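Local coordinates for DinB-like domain-containing protein (Enterococcus faecalis, PDB 3CEX), which is of unknown function but belongs to the DinB superfamily of helical-bundle proteins and is found here as an assembly of two subunits, at residues Gln161-Tyr164 against Thr165-Val169. Residues are numbered along the deposited sequence; the frame is centred on the assembly and turned at random.
With ACY (acetic acid), chain C.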
loop_
_atom_site.group_PDB
_atom_site.type_symbol
_atom_site.label_atom_id
_atom_site.label_comp_id
_atom_site.label_asym_id
_atom_site.label_seq_id
_atom_site.Cartn_x
_atom_site.Cartn_y
_atom_site.Cartn_z
ATOM N N GLN A 161 -2.443 0.578 6.653
ATOM C CA GLN A 161 -3.019 0.033 7.904
ATOM C C GLN A 161 -2.650 0.894 9.101
ATOM O O GLN A 161 -3.438 1.071 10.019
ATOM C CB GLN A 161 -2.573 -1.442 8.087
ATOM C CG GLN A 161 -3.224 -2.382 7.095
ATOM C CD GLN A 161 -2.703 -3.821 7.144
ATOM O OE1 GLN A 161 -1.699 -4.096 7.804
ATOM N NE2 GLN A 161 -3.413 -4.745 6.469
ATOM N N ALA A 162 -1.440 1.435 9.116
ATOM C CA ALA A 162 -0.999 2.303 10.247
ATOM C C ALA A 162 -1.877 3.527 10.431
ATOM O O ALA A 162 -2.135 3.942 11.556
ATOM C CB ALA A 162 0.459 2.730 10.071
ATOM N N VAL A 163 -2.343 4.099 9.326
ATOM C CA VAL A 163 -3.298 5.218 9.380
ATOM C C VAL A 163 -4.584 4.843 10.101
ATOM O O VAL A 163 -5.085 5.599 10.934
ATOM C CB VAL A 163 -3.635 5.688 7.976
ATOM C CG1 VAL A 163 -4.772 6.695 8.007
ATOM C CG2 VAL A 163 -2.374 6.267 7.293
ATOM N N TYR A 164 -5.101 3.657 9.788
ATOM C CA TYR A 164 -6.314 3.134 10.421
ATOM C C TYR A 164 -6.131 2.853 11.911
ATOM O O TYR A 164 -6.975 3.218 12.712
ATOM C CB TYR A 164 -6.855 1.926 9.602
ATOM C CG TYR A 164 -7.856 2.323 8.520
ATOM C CD1 TYR A 164 -7.876 3.600 7.980
ATOM C CD2 TYR A 164 -8.792 1.430 8.045
ATOM C CE1 TYR A 164 -8.820 3.983 7.021
ATOM C CE2 TYR A 164 -9.728 1.808 7.107
ATOM C CZ TYR A 164 -9.726 3.093 6.593
ATOM O OH TYR A 164 -10.658 3.483 5.643
ATOM N N THR A 165 -5.050 2.182 12.285
ATOM C CA THR A 165 -4.782 1.961 13.695
ATOM C C THR A 165 -4.695 3.296 14.447
ATOM O O THR A 165 -5.201 3.433 15.558
ATOM C CB THR A 165 -3.458 1.245 13.893
ATOM O OG1 THR A 165 -3.564 -0.086 13.389
ATOM C CG2 THR A 165 -3.102 1.198 15.403
ATOM N N ARG A 166 -4.019 4.273 13.857
ATOM C CA ARG A 166 -3.921 5.615 14.447
ATOM C C ARG A 166 -5.301 6.191 14.696
ATOM O O ARG A 166 -5.586 6.685 15.799
ATOM C CB ARG A 166 -3.122 6.561 13.537
ATOM C CG ARG A 166 -2.847 7.970 14.113
ATOM C CD ARG A 166 -2.599 8.993 13.002
ATOM N NE ARG A 166 -3.803 9.356 12.259
ATOM C CZ ARG A 166 -3.877 9.547 10.933
ATOM N NH1 ARG A 166 -5.036 9.890 10.391
ATOM N NH2 ARG A 166 -2.817 9.397 10.143
ATOM N N ARG A 167 -6.163 6.131 13.690
ATOM C CA ARG A 167 -7.534 6.612 13.821
ATOM C C ARG A 167 -8.301 5.922 14.938
ATOM O O ARG A 167 -9.011 6.578 15.696
ATOM C CB ARG A 167 -8.294 6.532 12.486
ATOM C CG ARG A 167 -7.733 7.493 11.428
ATOM C CD ARG A 167 -8.322 7.260 10.059
ATOM N NE ARG A 167 -7.804 8.192 9.058
ATOM C CZ ARG A 167 -8.264 8.293 7.805
ATOM N NH1 ARG A 167 -9.294 7.559 7.391
ATOM N NH2 ARG A 167 -7.714 9.154 6.958
ATOM N N LEU A 168 -8.123 4.611 15.062
ATOM C CA LEU A 168 -8.787 3.857 16.122
ATOM C C LEU A 168 -8.235 4.185 17.490
ATOM O O LEU A 168 -8.974 4.186 18.476
ATOM C CB LEU A 168 -8.625 2.349 15.867
ATOM C CG LEU A 168 -9.280 1.809 14.609
ATOM C CD1 LEU A 168 -8.836 0.403 14.319
ATOM C CD2 LEU A 168 -10.802 1.895 14.777
ATOM N N VAL A 169 -6.948 4.502 17.562
ATOM C CA VAL A 169 -6.300 4.689 18.854
ATOM C C VAL A 169 -6.461 6.116 19.372
ATOM O O VAL A 169 -6.738 6.323 20.563
ATOM C CB VAL A 169 -4.790 4.293 18.803
ATOM C CG1 VAL A 169 -4.089 4.668 20.110
ATOM C CG2 VAL A 169 -4.641 2.787 18.499
HETATM C C ACY C . -4.434 10.515 6.739
HETATM O O ACY C . -3.217 10.384 7.074
HETATM O OXT ACY C . -5.386 10.511 7.567
HETATM C CH3 ACY C . -4.790 10.693 5.271
#
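Val-163 and Arg-167, one turn apart near the C-terminal end of helix 144-170, run side by side, and the arginine lays one face of its guanidinium against the valine methyl CG1. That methyl stands anti to the backbone N (chi1 171°), which brings it to 3.5 Å from Arg-167 NE. Arg-167 is extended from CG to NE, and its aliphatic part runs close by the valine carbonyl, with CG 3.3 Å from Val-163 O. The ring of Tyr-164 meets the same guanidinium aslant, the two planes 35° apart and CE1 3.6 Å from Arg-167 NH1.

Four i to i+4 backbone hydrogen bonds, from Thr-165, Arg-166, Arg-167 and Leu-168 back to Gln-161, Ala-162, Val-163 and Tyr-164, keep the helix regular here. Within the bundle, Ala-162 and Val-163 pack on Phe-21 and Thr-24 of helix 8-25, and Thr-165 on Leu-47 of helix 44-62; Tyr-164 OH and Arg-167 NH1 instead bond to Lys-42 N and Leu-40 O of the second subunit.

The charged ends converge on an acetate, probably from the crystallisation liquor. It lies at the edge of the Arg-166 guanidinium, near its plane, while Val-163 O sits over one face. Arg-166, bent at chi3 (72°), uses both terminal nitrogens: NH1 reaches OXT at 2.9 Å, and NH2 reaches O at 3.2 Å. Arg-167 NH2 adds a third, nearly straight bond to OXT, 2.8 Å long, and two arginines therefore share this oxygen.

Arg-167 NE, by contrast, is buried beside the valine methyl without a polar partner. Two guanidinium groups meeting on one carboxylate would probably suit an anion here, and the C-terminal carboxylate of Lys-172, salt-bridged to Arg-166 NH1, would offset part of the charge.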